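Probable CoA-transferase alpha subunit (Rhodococcus jostii, PDB 6COJ) probably serves as the alpha subunit of a CoA-transferase-family enzyme, whose pocket holds a bulky spirocyclic acyl-CoA thioester. Local coordinates at residues Thr223-Leu226 / Val227-Pro231; Arg20-Leu23 / Asp24-Val27; Asn250-His253 / Phe254-Ala257; Gly291-Asp294 / Asp295-Ala299. The protein carries 1 engineered substitution. All blocks are in the same frame, centred on the assembly; numbering follows the deposited sequence.

Contact 1 of 4, residues Thr223-Leu226 / Val227-Pro231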
ATOM      1  N   THR A 223      -7.527  17.376  18.536  1.00 19.74           N
ATOM      2  CA  THR A 223      -7.545  15.998  18.048  1.00 18.54           C
ATOM      3  C   THR A 223      -8.962  15.456  17.966  1.00 19.14           C
ATOM      4  O   THR A 223      -9.350  14.838  16.965  1.00 20.06           O
ATOM      5  CB  THR A 223      -6.713  15.104  18.967  1.00 18.17           C
ATOM      6  OG1 THR A 223      -5.382  15.624  19.079  1.00 20.94           O
ATOM      7  CG2 THR A 223      -6.643  13.673  18.410  1.00 19.23           C
ATOM      8  N   GLU A 224      -9.762  15.699  18.999  1.00 20.84           N
ATOM      9  CA  GLU A 224     -11.093  15.131  18.992  1.00 22.85           C
ATOM     10  C   GLU A 224     -11.959  15.734  17.894  1.00 23.21           C
ATOM     11  O   GLU A 224     -12.782  15.030  17.299  1.00 24.08           O
ATOM     12  CB  GLU A 224     -11.719  15.253  20.375  1.00 24.16           C
ATOM     13  CG  GLU A 224     -13.123  14.774  20.384  1.00 29.27           C
ATOM     14  CD  GLU A 224     -13.211  13.250  20.495  1.00 26.06           C
ATOM     15  OE1 GLU A 224     -14.326  12.774  20.738  1.00 29.14           O
ATOM     16  OE2 GLU A 224     -12.188  12.535  20.309  1.00 25.25           O
ATOM     17  N   GLU A 225     -11.771  17.017  17.589  1.00 22.66           N
ATOM     18  CA  GLU A 225     -12.486  17.595  16.461  1.00 23.37           C
ATOM     19  C   GLU A 225     -12.042  16.958  15.149  1.00 22.70           C
ATOM     20  O   GLU A 225     -12.874  16.638  14.293  1.00 26.33           O
ATOM     21  CB  GLU A 225     -12.275  19.110  16.432  1.00 23.93           C
ATOM     22  CG  GLU A 225     -13.036  19.762  15.314  1.00 30.04           C
ATOM     23  CD  GLU A 225     -13.021  21.275  15.369  1.00 41.35           C
ATOM     24  OE1 GLU A 225     -12.428  21.860  16.303  1.00 33.46           O
ATOM     25  OE2 GLU A 225     -13.609  21.874  14.455  1.00 37.87           O
ATOM     26  N   LEU A 226     -10.735  16.755  14.982  1.00 20.54           N
ATOM     27  CA  LEU A 226     -10.217  16.130  13.766  1.00 20.69           C
ATOM     28  C   LEU A 226     -10.860  14.769  13.514  1.00 20.56           C
ATOM     29  O   LEU A 226     -11.352  14.496  12.413  1.00 21.59           O
ATOM     30  CB  LEU A 226      -8.696  15.994  13.867  1.00 17.60           C
ATOM     31  CG  LEU A 226      -7.991  15.144  12.808  1.00 18.96           C
ATOM     32  CD1 LEU A 226      -8.066  15.833  11.459  1.00 20.03           C
ATOM     33  CD2 LEU A 226      -6.536  14.906  13.206  1.00 17.66           C
ATOM     34  N   VAL A 227     -10.849  13.891  14.524  1.00 19.23           N
ATOM     35  CA  VAL A 227     -11.276  12.513  14.308  1.00 20.22           C
ATOM     36  C   VAL A 227     -12.788  12.412  14.193  1.00 22.44           C
ATOM     37  O   VAL A 227     -13.295  11.415  13.669  1.00 25.54           O
ATOM     38  CB  VAL A 227     -10.696  11.547  15.362  1.00 21.46           C
ATOM     39  CG1 VAL A 227      -9.172  11.633  15.376  1.00 19.79           C
ATOM     40  CG2 VAL A 227     -11.271  11.833  16.743  1.00 25.69           C
ATOM     41  N   LYS A 228     -13.530  13.415  14.668  1.00 23.45           N
ATOM     42  CA  LYS A 228     -14.973  13.412  14.479  1.00 26.07           C
ATOM     43  C   LYS A 228     -15.405  14.054  13.165  1.00 26.91           C
ATOM     44  O   LYS A 228     -16.583  13.951  12.801  1.00 34.81           O
ATOM     45  CB  LYS A 228     -15.685  14.077  15.670  1.00 27.68           C
ATOM     46  CG  LYS A 228     -15.602  13.265  16.948  1.00 29.64           C
ATOM     47  CD  LYS A 228     -16.579  12.098  16.888  1.00 39.21           C
ATOM     48  CE  LYS A 228     -16.641  11.348  18.208  1.00 53.71           C
ATOM     49  NZ  LYS A 228     -15.422  11.600  19.033  1.00 64.91           N
ATOM     50  N   THR A 229     -14.488  14.691  12.441  1.00 25.19           N
ATOM     51  CA  THR A 229     -14.803  15.377  11.192  1.00 30.35           C
ATOM     52  C   THR A 229     -14.607  14.500   9.962  1.00 26.01           C
ATOM     53  O   THR A 229     -15.343  14.649   8.978  1.00 33.27           O
ATOM     54  CB  THR A 229     -13.940  16.640  11.070  1.00 30.44           C
ATOM     55  OG1 THR A 229     -14.229  17.506  12.172  1.00 31.37           O
ATOM     56  CG2 THR A 229     -14.220  17.382   9.766  1.00 31.65           C
ATOM     57  N   VAL A 230     -13.655  13.573   9.998  1.00 22.04           N
ATOM     58  CA  VAL A 230     -13.321  12.769   8.824  1.00 22.71           C
ATOM     59  C   VAL A 230     -13.383  11.297   9.200  1.00 22.85           C
ATOM     60  O   VAL A 230     -13.244  10.934  10.378  1.00 21.46           O
ATOM     61  CB  VAL A 230     -11.919  13.119   8.280  1.00 21.34           C
ATOM     62  CG1 VAL A 230     -11.852  14.596   7.928  1.00 23.90           C
ATOM     63  CG2 VAL A 230     -10.854  12.761   9.305  1.00 21.68           C
ATOM     64  N   PRO A 231     -13.574  10.419   8.217  1.00 23.91           N
ATOM     65  CA  PRO A 231     -13.489   8.983   8.495  1.00 25.86           C
ATOM     66  C   PRO A 231     -12.066   8.576   8.844  1.00 19.18           C
ATOM     67  O   PRO A 231     -11.086   9.263   8.534  1.00 19.46           O
ATOM     68  CB  PRO A 231     -13.934   8.333   7.179  1.00 27.19           C
ATOM     69  CG  PRO A 231     -14.696   9.414   6.453  1.00 32.24           C
ATOM     70  CD  PRO A 231     -13.999  10.682   6.831  1.00 27.96           C
TER
HETATM   71  O   HOH W   1     -12.488   9.823  19.643  1.00 21.72           O

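Contact 2 of 4, residues Arg20-Leu23 / Asp24-Val27. With SO4 (sulfate ion), chain C.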
ATOM      1  N   ARG A  20       3.303  23.237  16.566  1.00 18.10           N
ATOM      2  CA  ARG A  20       2.912  24.399  15.773  1.00 18.47           C
ATOM      3  C   ARG A  20       4.094  25.337  15.561  1.00 19.84           C
ATOM      4  O   ARG A  20       4.774  25.722  16.519  1.00 24.34           O
ATOM      5  CB  ARG A  20       1.768  25.139  16.467  1.00 19.21           C
ATOM      6  CG  ARG A  20       0.457  24.386  16.377  1.00 20.59           C
ATOM      7  CD  ARG A  20      -0.618  25.052  17.203  1.00 25.70           C
ATOM      8  NE  ARG A  20      -0.312  24.994  18.626  1.00 22.77           N
ATOM      9  CZ  ARG A  20      -1.068  25.546  19.568  1.00 33.51           C
ATOM     10  NH1 ARG A  20      -2.166  26.209  19.230  1.00 31.13           N
ATOM     11  NH2 ARG A  20      -0.724  25.436  20.845  1.00 29.35           N
ATOM     12  N   ILE A  21       4.322  25.720  14.300  1.00 17.96           N
ATOM     13  CA  ILE A  21       5.388  26.636  13.903  1.00 17.99           C
ATOM     14  C   ILE A  21       4.905  27.462  12.715  1.00 23.44           C
ATOM     15  O   ILE A  21       3.921  27.125  12.054  1.00 21.08           O
ATOM     16  CB  ILE A  21       6.684  25.892  13.516  1.00 23.82           C
ATOM     17  CG1 ILE A  21       6.404  24.916  12.371  1.00 20.19           C
ATOM     18  CG2 ILE A  21       7.315  25.222  14.728  1.00 28.21           C
ATOM     19  CD1 ILE A  21       7.604  24.083  11.986  1.00 37.82           C
ATOM     20  N   SER A  22       5.613  28.558  12.436  1.00 18.28           N
ATOM     21  CA  SER A  22       5.270  29.413  11.308  1.00 19.30           C
ATOM     22  C   SER A  22       5.892  28.877  10.018  1.00 17.61           C
ATOM     23  O   SER A  22       6.755  27.995  10.028  1.00 19.36           O
ATOM     24  CB  SER A  22       5.767  30.834  11.548  1.00 21.87           C
ATOM     25  OG  SER A  22       7.181  30.858  11.467  1.00 22.46           O
ATOM     26  N   LEU A  23       5.435  29.429   8.889  1.00 20.35           N
ATOM     27  CA  LEU A  23       6.021  29.096   7.593  1.00 18.82           C
ATOM     28  C   LEU A  23       7.519  29.358   7.584  1.00 20.36           C
ATOM     29  O   LEU A  23       8.306  28.509   7.147  1.00 19.60           O
ATOM     30  CB  LEU A  23       5.349  29.922   6.493  1.00 21.79           C
ATOM     31  CG  LEU A  23       3.910  29.515   6.178  1.00 19.27           C
ATOM     32  CD1 LEU A  23       3.218  30.635   5.425  1.00 21.14           C
ATOM     33  CD2 LEU A  23       3.892  28.238   5.360  1.00 19.37           C
ATOM     34  N   ASP A  24       7.930  30.545   8.043  1.00 20.94           N
ATOM     35  CA  ASP A  24       9.348  30.886   8.049  1.00 18.83           C
ATOM     36  C   ASP A  24      10.130  30.021   9.037  1.00 19.42           C
ATOM     37  O   ASP A  24      11.287  29.669   8.772  1.00 22.50           O
ATOM     38  CB  ASP A  24       9.529  32.378   8.344  1.00 22.48           C
ATOM     39  CG  ASP A  24       9.082  33.269   7.189  1.00 24.25           C
ATOM     40  OD1 ASP A  24       8.983  32.791   6.041  1.00 24.93           O
ATOM     41  OD2 ASP A  24       8.840  34.470   7.425  1.00 28.18           O
ATOM     42  N   ASP A  25       9.526  29.691  10.187  1.00 24.89           N
ATOM     43  CA  ASP A  25      10.148  28.762  11.135  1.00 24.43           C
ATOM     44  C   ASP A  25      10.448  27.428  10.468  1.00 19.83           C
ATOM     45  O   ASP A  25      11.536  26.861  10.629  1.00 21.18           O
ATOM     46  CB  ASP A  25       9.201  28.476  12.308  1.00 34.41           C
ATOM     47  CG  ASP A  25       9.111  29.604  13.316  1.00 53.19           C
ATOM     48  OD1 ASP A  25      10.022  30.452  13.379  1.00 31.77           O
ATOM     49  OD2 ASP A  25       8.118  29.612  14.080  1.00 42.38           O
ATOM     50  N   ALA A  26       9.467  26.885   9.745  1.00 18.81           N
ATOM     51  CA  ALA A  26       9.644  25.576   9.126  1.00 19.69           C
ATOM     52  C   ALA A  26      10.774  25.602   8.107  1.00 17.93           C
ATOM     53  O   ALA A  26      11.641  24.718   8.098  1.00 19.42           O
ATOM     54  CB  ALA A  26       8.330  25.116   8.487  1.00 19.80           C
ATOM     55  N   VAL A  27      10.803  26.634   7.260  1.00 19.52           N
ATOM     56  CA  VAL A  27      11.884  26.750   6.288  1.00 17.89           C
ATOM     57  C   VAL A  27      13.214  26.998   6.988  1.00 19.80           C
ATOM     58  O   VAL A  27      14.272  26.591   6.486  1.00 20.07           O
ATOM     59  CB  VAL A  27      11.521  27.801   5.223  1.00 21.37           C
ATOM     60  CG1 VAL A  27      12.708  28.095   4.287  1.00 22.77           C
ATOM     61  CG2 VAL A  27      10.317  27.293   4.433  1.00 23.83           C
TER
HETATM   62  S   SO4 C 301      -3.556  27.149  22.701  1.00 65.29           S
HETATM   63  O1  SO4 C 301      -4.045  28.078  23.717  1.00 65.36           O
HETATM   64  O2  SO4 C 301      -3.096  27.918  21.550  1.00 66.38           O
HETATM   65  O3  SO4 C 301      -2.456  26.359  23.250  1.00 63.82           O
HETATM   66  O4  SO4 C 301      -4.640  26.261  22.292  1.00 69.24           O

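Contact 3 of 4, residues Asn250-His253 / Phe254-Ala257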
ATOM      1  N   ASN A 250      -5.727  28.568   2.821  1.00 19.48           N
ATOM      2  CA  ASN A 250      -5.463  28.808   1.405  1.00 18.42           C
ATOM      3  C   ASN A 250      -4.006  28.536   1.052  1.00 17.39           C
ATOM      4  O   ASN A 250      -3.487  29.079   0.071  1.00 19.39           O
ATOM      5  CB  ASN A 250      -5.903  30.212   0.952  1.00 19.23           C
ATOM      6  CG  ASN A 250      -6.488  30.226  -0.456  1.00 24.13           C
ATOM      7  OD1 ASN A 250      -7.189  29.296  -0.864  1.00 25.33           O
ATOM      8  ND2 ASN A 250      -6.211  31.296  -1.206  1.00 25.43           N
ATOM      9  N   GLY A 251      -3.350  27.681   1.844  1.00 18.20           N
ATOM     10  CA  GLY A 251      -1.928  27.421   1.719  1.00 20.33           C
ATOM     11  C   GLY A 251      -1.538  26.546   0.550  1.00 17.83           C
ATOM     12  O   GLY A 251      -0.339  26.327   0.344  1.00 16.74           O
ATOM     13  N   ALA A 252      -2.512  26.032  -0.206  1.00 15.80           N
ATOM     14  CA  ALA A 252      -2.232  25.344  -1.453  1.00 15.51           C
ATOM     15  C   ALA A 252      -2.438  26.227  -2.680  1.00 14.74           C
ATOM     16  O   ALA A 252      -2.084  25.810  -3.786  1.00 16.27           O
ATOM     17  CB  ALA A 252      -3.074  24.065  -1.567  1.00 15.50           C
ATOM     18  N   HIS A 253      -2.981  27.432  -2.513  1.00 16.60           N
ATOM     19  CA  HIS A 253      -3.219  28.313  -3.654  1.00 16.98           C
ATOM     20  C   HIS A 253      -1.902  28.530  -4.407  1.00 15.97           C
ATOM     21  O   HIS A 253      -0.898  28.832  -3.770  1.00 18.77           O
ATOM     22  CB  HIS A 253      -3.766  29.658  -3.168  1.00 17.74           C
ATOM     23  CG  HIS A 253      -4.152  30.577  -4.282  1.00 17.92           C
ATOM     24  ND1 HIS A 253      -3.241  31.385  -4.931  1.00 18.58           N
ATOM     25  CD2 HIS A 253      -5.348  30.801  -4.877  1.00 21.79           C
ATOM     26  CE1 HIS A 253      -3.857  32.061  -5.881  1.00 19.84           C
ATOM     27  NE2 HIS A 253      -5.138  31.733  -5.864  1.00 19.50           N
ATOM     28  N   PHE A 254      -1.875  28.410  -5.738  1.00 17.81           N
ATOM     29  CA  PHE A 254      -3.042  28.354  -6.614  1.00 18.00           C
ATOM     30  C   PHE A 254      -3.421  26.960  -7.113  1.00 18.42           C
ATOM     31  O   PHE A 254      -4.140  26.842  -8.107  1.00 20.33           O
ATOM     32  CB  PHE A 254      -2.806  29.270  -7.833  1.00 17.82           C
ATOM     33  CG  PHE A 254      -1.420  29.161  -8.427  1.00 21.38           C
ATOM     34  CD1 PHE A 254      -1.120  28.176  -9.367  1.00 21.23           C
ATOM     35  CD2 PHE A 254      -0.414  30.042  -8.044  1.00 20.81           C
ATOM     36  CE1 PHE A 254       0.160  28.084  -9.911  1.00 21.76           C
ATOM     37  CE2 PHE A 254       0.867  29.953  -8.585  1.00 22.40           C
ATOM     38  CZ  PHE A 254       1.152  28.974  -9.520  1.00 24.59           C
ATOM     39  N   THR A 255      -2.965  25.907  -6.436  1.00 15.36           N
ATOM     40  CA  THR A 255      -3.384  24.558  -6.803  1.00 15.49           C
ATOM     41  C   THR A 255      -4.699  24.208  -6.097  1.00 15.60           C
ATOM     42  O   THR A 255      -5.143  24.904  -5.177  1.00 17.20           O
ATOM     43  CB  THR A 255      -2.288  23.539  -6.467  1.00 17.41           C
ATOM     44  OG1 THR A 255      -2.112  23.417  -5.042  1.00 15.88           O
ATOM     45  CG2 THR A 255      -0.973  23.990  -7.103  1.00 16.19           C
ATOM     46  N   LEU A 256      -5.341  23.130  -6.542  1.00 16.73           N
ATOM     47  CA  LEU A 256      -6.588  22.719  -5.894  1.00 15.73           C
ATOM     48  C   LEU A 256      -6.306  22.068  -4.536  1.00 15.33           C
ATOM     49  O   LEU A 256      -5.173  21.708  -4.211  1.00 16.23           O
ATOM     50  CB  LEU A 256      -7.422  21.813  -6.808  1.00 17.31           C
ATOM     51  CG  LEU A 256      -6.848  20.498  -7.346  1.00 16.18           C
ATOM     52  CD1 LEU A 256      -6.741  19.430  -6.263  1.00 16.91           C
ATOM     53  CD2 LEU A 256      -7.705  19.987  -8.503  1.00 19.55           C
ATOM     54  N   ALA A 257      -7.353  21.885  -3.739  1.00 17.41           N
ATOM     55  CA  ALA A 257      -7.147  21.351  -2.393  1.00 17.00           C
ATOM     56  C   ALA A 257      -8.343  20.523  -1.934  1.00 18.53           C
ATOM     57  O   ALA A 257      -8.956  20.781  -0.902  1.00 17.95           O
ATOM     58  CB  ALA A 257      -6.831  22.466  -1.400  1.00 19.78           C
TER

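Contact 4 of 4, residues Gly291-Asp294 / Asp295-Ala299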
ATOM      1  N   GLY A 291       6.614  39.861  -0.367  1.00 35.38           N
ATOM      2  CA  GLY A 291       6.159  40.101   0.984  1.00 35.78           C
ATOM      3  C   GLY A 291       5.891  38.795   1.709  1.00 36.60           C
ATOM      4  O   GLY A 291       6.507  37.765   1.436  1.00 39.50           O
ATOM      5  N   SER A 292       4.946  38.854   2.647  1.00 34.82           N
ATOM      6  CA  SER A 292       4.581  37.703   3.460  1.00 37.35           C
ATOM      7  C   SER A 292       3.518  36.856   2.760  1.00 32.97           C
ATOM      8  O   SER A 292       3.025  37.195   1.682  1.00 30.18           O
ATOM      9  CB  SER A 292       4.049  38.171   4.811  1.00 37.78           C
ATOM     10  OG  SER A 292       2.810  38.836   4.645  1.00 37.70           O
ATOM     11  N   GLU A 293       3.161  35.729   3.386  1.00 27.99           N
ATOM     12  CA  GLU A 293       2.028  34.945   2.902  1.00 24.08           C
ATOM     13  C   GLU A 293       0.743  35.764   2.942  1.00 23.09           C
ATOM     14  O   GLU A 293      -0.072  35.701   2.012  1.00 25.53           O
ATOM     15  CB  GLU A 293       1.880  33.663   3.720  1.00 27.15           C
ATOM     16  CG  GLU A 293       0.739  32.728   3.280  1.00 26.58           C
ATOM     17  CD  GLU A 293       0.927  32.136   1.890  1.00 23.21           C
ATOM     18  OE1 GLU A 293       2.040  32.223   1.327  1.00 24.88           O
ATOM     19  OE2 GLU A 293      -0.040  31.536   1.364  1.00 23.76           O
ATOM     20  N   ASP A 294       0.552  36.555   4.002  1.00 25.49           N
ATOM     21  CA  ASP A 294      -0.625  37.416   4.074  1.00 29.19           C
ATOM     22  C   ASP A 294      -0.653  38.410   2.920  1.00 25.15           C
ATOM     23  O   ASP A 294      -1.716  38.668   2.340  1.00 26.68           O
ATOM     24  CB  ASP A 294      -0.679  38.145   5.418  1.00 31.75           C
ATOM     25  CG  ASP A 294      -1.102  37.237   6.561  1.00 30.98           C
ATOM     26  OD1 ASP A 294      -1.616  36.132   6.286  1.00 36.36           O
ATOM     27  OD2 ASP A 294      -0.926  37.632   7.732  1.00 51.82           O
ATOM     28  N   ASP A 295       0.508  38.972   2.566  1.00 25.59           N
ATOM     29  CA  ASP A 295       0.574  39.885   1.426  1.00 24.64           C
ATOM     30  C   ASP A 295       0.209  39.165   0.137  1.00 24.08           C
ATOM     31  O   ASP A 295      -0.521  39.707  -0.702  1.00 25.16           O
ATOM     32  CB  ASP A 295       1.975  40.485   1.302  1.00 26.24           C
ATOM     33  CG  ASP A 295       2.340  41.365   2.479  1.00 35.18           C
ATOM     34  OD1 ASP A 295       1.425  41.941   3.103  1.00 36.80           O
ATOM     35  OD2 ASP A 295       3.547  41.482   2.772  1.00 31.58           O
ATOM     36  N   TYR A 296       0.719  37.940  -0.040  1.00 23.15           N
ATOM     37  CA  TYR A 296       0.354  37.148  -1.208  1.00 23.97           C
ATOM     38  C   TYR A 296      -1.150  36.925  -1.255  1.00 22.60           C
ATOM     39  O   TYR A 296      -1.784  37.104  -2.302  1.00 21.83           O
ATOM     40  CB  TYR A 296       1.090  35.805  -1.177  1.00 22.35           C
ATOM     41  CG  TYR A 296       0.629  34.829  -2.238  1.00 21.52           C
ATOM     42  CD1 TYR A 296       1.169  34.858  -3.515  1.00 21.81           C
ATOM     43  CD2 TYR A 296      -0.353  33.878  -1.961  1.00 20.75           C
ATOM     44  CE1 TYR A 296       0.758  33.962  -4.488  1.00 21.11           C
ATOM     45  CE2 TYR A 296      -0.775  32.987  -2.929  1.00 20.22           C
ATOM     46  CZ  TYR A 296      -0.218  33.031  -4.188  1.00 20.28           C
ATOM     47  OH  TYR A 296      -0.621  32.155  -5.163  1.00 19.91           O
ATOM     48  N   GLN A 297      -1.734  36.519  -0.125  1.00 23.01           N
ATOM     49  CA  GLN A 297      -3.155  36.190  -0.095  1.00 21.48           C
ATOM     50  C   GLN A 297      -4.005  37.417  -0.393  1.00 23.05           C
ATOM     51  O   GLN A 297      -5.011  37.331  -1.109  1.00 23.44           O
ATOM     52  CB  GLN A 297      -3.518  35.582   1.261  1.00 24.11           C
ATOM     53  CG  GLN A 297      -2.910  34.205   1.519  1.00 23.47           C
ATOM     54  CD  GLN A 297      -3.455  33.140   0.586  1.00 20.94           C
ATOM     55  OE1 GLN A 297      -4.566  33.266   0.070  1.00 23.59           O
ATOM     56  NE2 GLN A 297      -2.689  32.067   0.387  1.00 21.00           N
ATOM     57  N   ALA A 298      -3.606  38.576   0.131  1.00 23.33           N
ATOM     58  CA  ALA A 298      -4.335  39.801  -0.178  1.00 23.72           C
ATOM     59  C   ALA A 298      -4.252  40.127  -1.665  1.00 24.96           C
ATOM     60  O   ALA A 298      -5.248  40.532  -2.278  1.00 24.57           O
ATOM     61  CB  ALA A 298      -3.779  40.955   0.654  1.00 26.37           C
ATOM     62  N   ALA A 299      -3.071  39.959  -2.264  1.00 23.11           N
ATOM     63  CA  ALA A 299      -2.910  40.296  -3.673  1.00 23.27           C
ATOM     64  C   ALA A 299      -3.677  39.329  -4.560  1.00 23.72           C
ATOM     65  O   ALA A 299      -4.215  39.724  -5.602  1.00 26.05           O
ATOM     66  CB  ALA A 299      -1.427  40.289  -4.040  1.00 26.36           C
TER

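Contact 1 of 4, residues Thr223-Leu226 / Val227-Pro231
Val227 packs against the preceding turn of the short helix 223-229, its two methyls set on the carbonyl of Thr223: CG1 and CG2 each come to 3.6 Å from Thr223 O. Beneath them Val227 N donates to that same oxygen at 3.0 Å, nearly in line with the carbonyl bond, so the oxygen that receives the helical N-H is also flanked by the two methyls. Leu226 and Val230 are the buried residues here, and Leu226 O receives Thr229 N at 3.1 Å from well above its carbonyl plane, with Val230 N adding a weak bond.

Away from this core the helix is looser: Glu225, Lys228 and Thr229 are exposed. Thr229 keeps OG1 beside its own backbone N (chi1 -61°), which turns the hydroxyl back to donate to Glu225 O at 2.7 Å, a common use of threonine in helices. Glu224 and Lys228 form a salt bridge one turn apart, but their charged atoms are modelled too close together, so its exact geometry is doubtful; a water donates to Glu224 OE2 at 2.8 Å. Cutting Val227 back to an alanine removes both methyls and is likely to strip Thr223 O and Leu235 of that apolar cover. Thr223 OG1 bonds to Asp188, Val227 also meets the backbone of another chain, and Leu226 and Val230 lie on Ala194 and Leu235 in strands 193-194 and 235-237.

Contact 2 of 4, residues Arg20-Leu23 / Asp24-Val27
Ser22 and Asp25 face each other across the first turn of helix 23-28 and form a capping box, with Ser22 as the N-cap. The serine hydroxyl is folded over its own backbone, OG between N and the carbonyl carbon (chi1 70°), where it accepts from Asp25 N at 2.9 Å. Asp25 answers in the reverse direction: its carboxylate leans back over the serine, and OD2 accepts a hydrogen bond from Ser22 N at 3.2 Å that is almost straight (171°). The donor arrives on the anti side of OD2, tilted from the carboxylate plane. Two backbone N-H groups near the start of the helix are thus satisfied by side chains, while Ser22 O begins the regular pattern by accepting from Ala26 N at 2.9 Å.

Ile21 and Ala26 bracket the box, at the positions just before the cap and four after it where a hydrophobic staple forms. Ile21 reaches across with the end of its chain, CD1 lying 3.7 Å from Ala26 CB, and its CB rests against Asp25 CB. Both residues of the staple pack on Val246 and Phe214 of the parallel sheet, and Ile21 also shares backbone hydrogen bonds with Val245. On another side of the turn, Asp24 directs OD1 to a salt bridge with Arg56. Arg20, also bridged to Asp18, turns its guanidinium edge to a sulfate ion, probably from the crystallisation liquor: NH1 donates to O2 of the sulfate at 3.0 Å and NH2 to its O3 at 3.1 Å.

Contact 3 of 4, residues Asn250-His253 / Phe254-Ala257
In the loop that joins strand 244-247 to helix 265-274, a type I turn from Asn250 to His253 runs straight into a non-proline cis peptide between His253 and Phe254, which draws their CA atoms to within 3.0 Å and folds the chain sharply back. The cis bond tucks the start of Phe254 under the imidazole: Phe254 CA makes a CH-pi contact over the ring face, 3.5 Å from the centroid of the His253 ring and 18° off its normal, and Phe254 CB lies over the same ring toward its rim. His253 keeps CG anti to its backbone N (chi1 -175°), beside the carbonyl carbon, which carries the ring to the side where Phe254 CA lies. The phenyl group itself leads away at about a right angle to the histidine side chain, to meet Tyr271.

Within the turn, Ala252 O is gripped twice by one residue that follows it. Thr255 N donates to it at 2.8 Å and Thr255 OG1 at 2.7 Å, both from the same face of the carbonyl plane. The hydroxyl also receives Lys46 N, so it is engaged as donor and acceptor alike. Farther on, Ala252 CB touches Ala257 CB at 4.1 Å.

His253 ND1 bonds to Tyr296 OH and NE2 to Asp264 OD2, so both polar atoms of this buried ring are satisfied and its rotation is fixed. With a leucine at His253, Tyr296 OH and Asp264 would probably lose their nitrogen partners, and Phe254 CA its aromatic face. The neighbouring carboxylate is likely to favour a proton on NE2.

Contact 4 of 4, residues Gly291-Asp294 / Asp295-Ala299
Glu293 and Gln297 meet one turn apart in a local contact at the start of the C-terminal helix 293-306, on the side that packs against helix 48-56. Gln297 NE2 donates to Glu293 OE2 at 2.9 Å. The acceptor lies almost in the amide plane, yet NE2 meets the carboxylate on its anti side and 35° out of plane, the two flat groups being turned 53° apart. Glu293 reaches this position by a bend at chi2 (65°), which brings its end alongside the next turn, toward Gln297, and OE2 is shared with a salt bridge to Arg52. The edge of the Tyr296 ring faces Gln297 NE2, while Arg52 makes a cation-pi contact with that ring.

The helix opens with a capping box. Ser292 OG, at the N-cap, accepts from Asp295 N at 3.1 Å, and Asp295 OD2 takes Ser292 N at 3.0 Å, the donor standing above the carboxylate plane. The same OD2 lies 3.5 Å from Gly291 CA. Beyond the box the backbone bonds are regular: Tyr296 N donates to Ser292 O at 3.0 Å and Gln297 N to Glu293 O at 2.8 Å.

Contacts 3 and 4 are the most closely joined, their centres 14 Å apart: Tyr296 OH lies 2.7 Å from His253 ND1, and Gln297 OE1 lies 2.9 Å from Asn250 ND2, both probable hydrogen bonds. Contact 4 also meets contact 2 where Leu23 CD1 packs 3.7 Å from Glu293 CB, while helix 48-56 is touched by contacts 2, 3 and 4 alike. Contact 1 stands apart, its centre 22 Å from that of contact 3 and 30 Å from that of contact 4. The acyl-CoA pocket, which includes Trp41, Phe88, Tyr97 and Ala117, involves none of the four directly; in contact 3 the side chain of Leu256 is about 13 Å from the ligand.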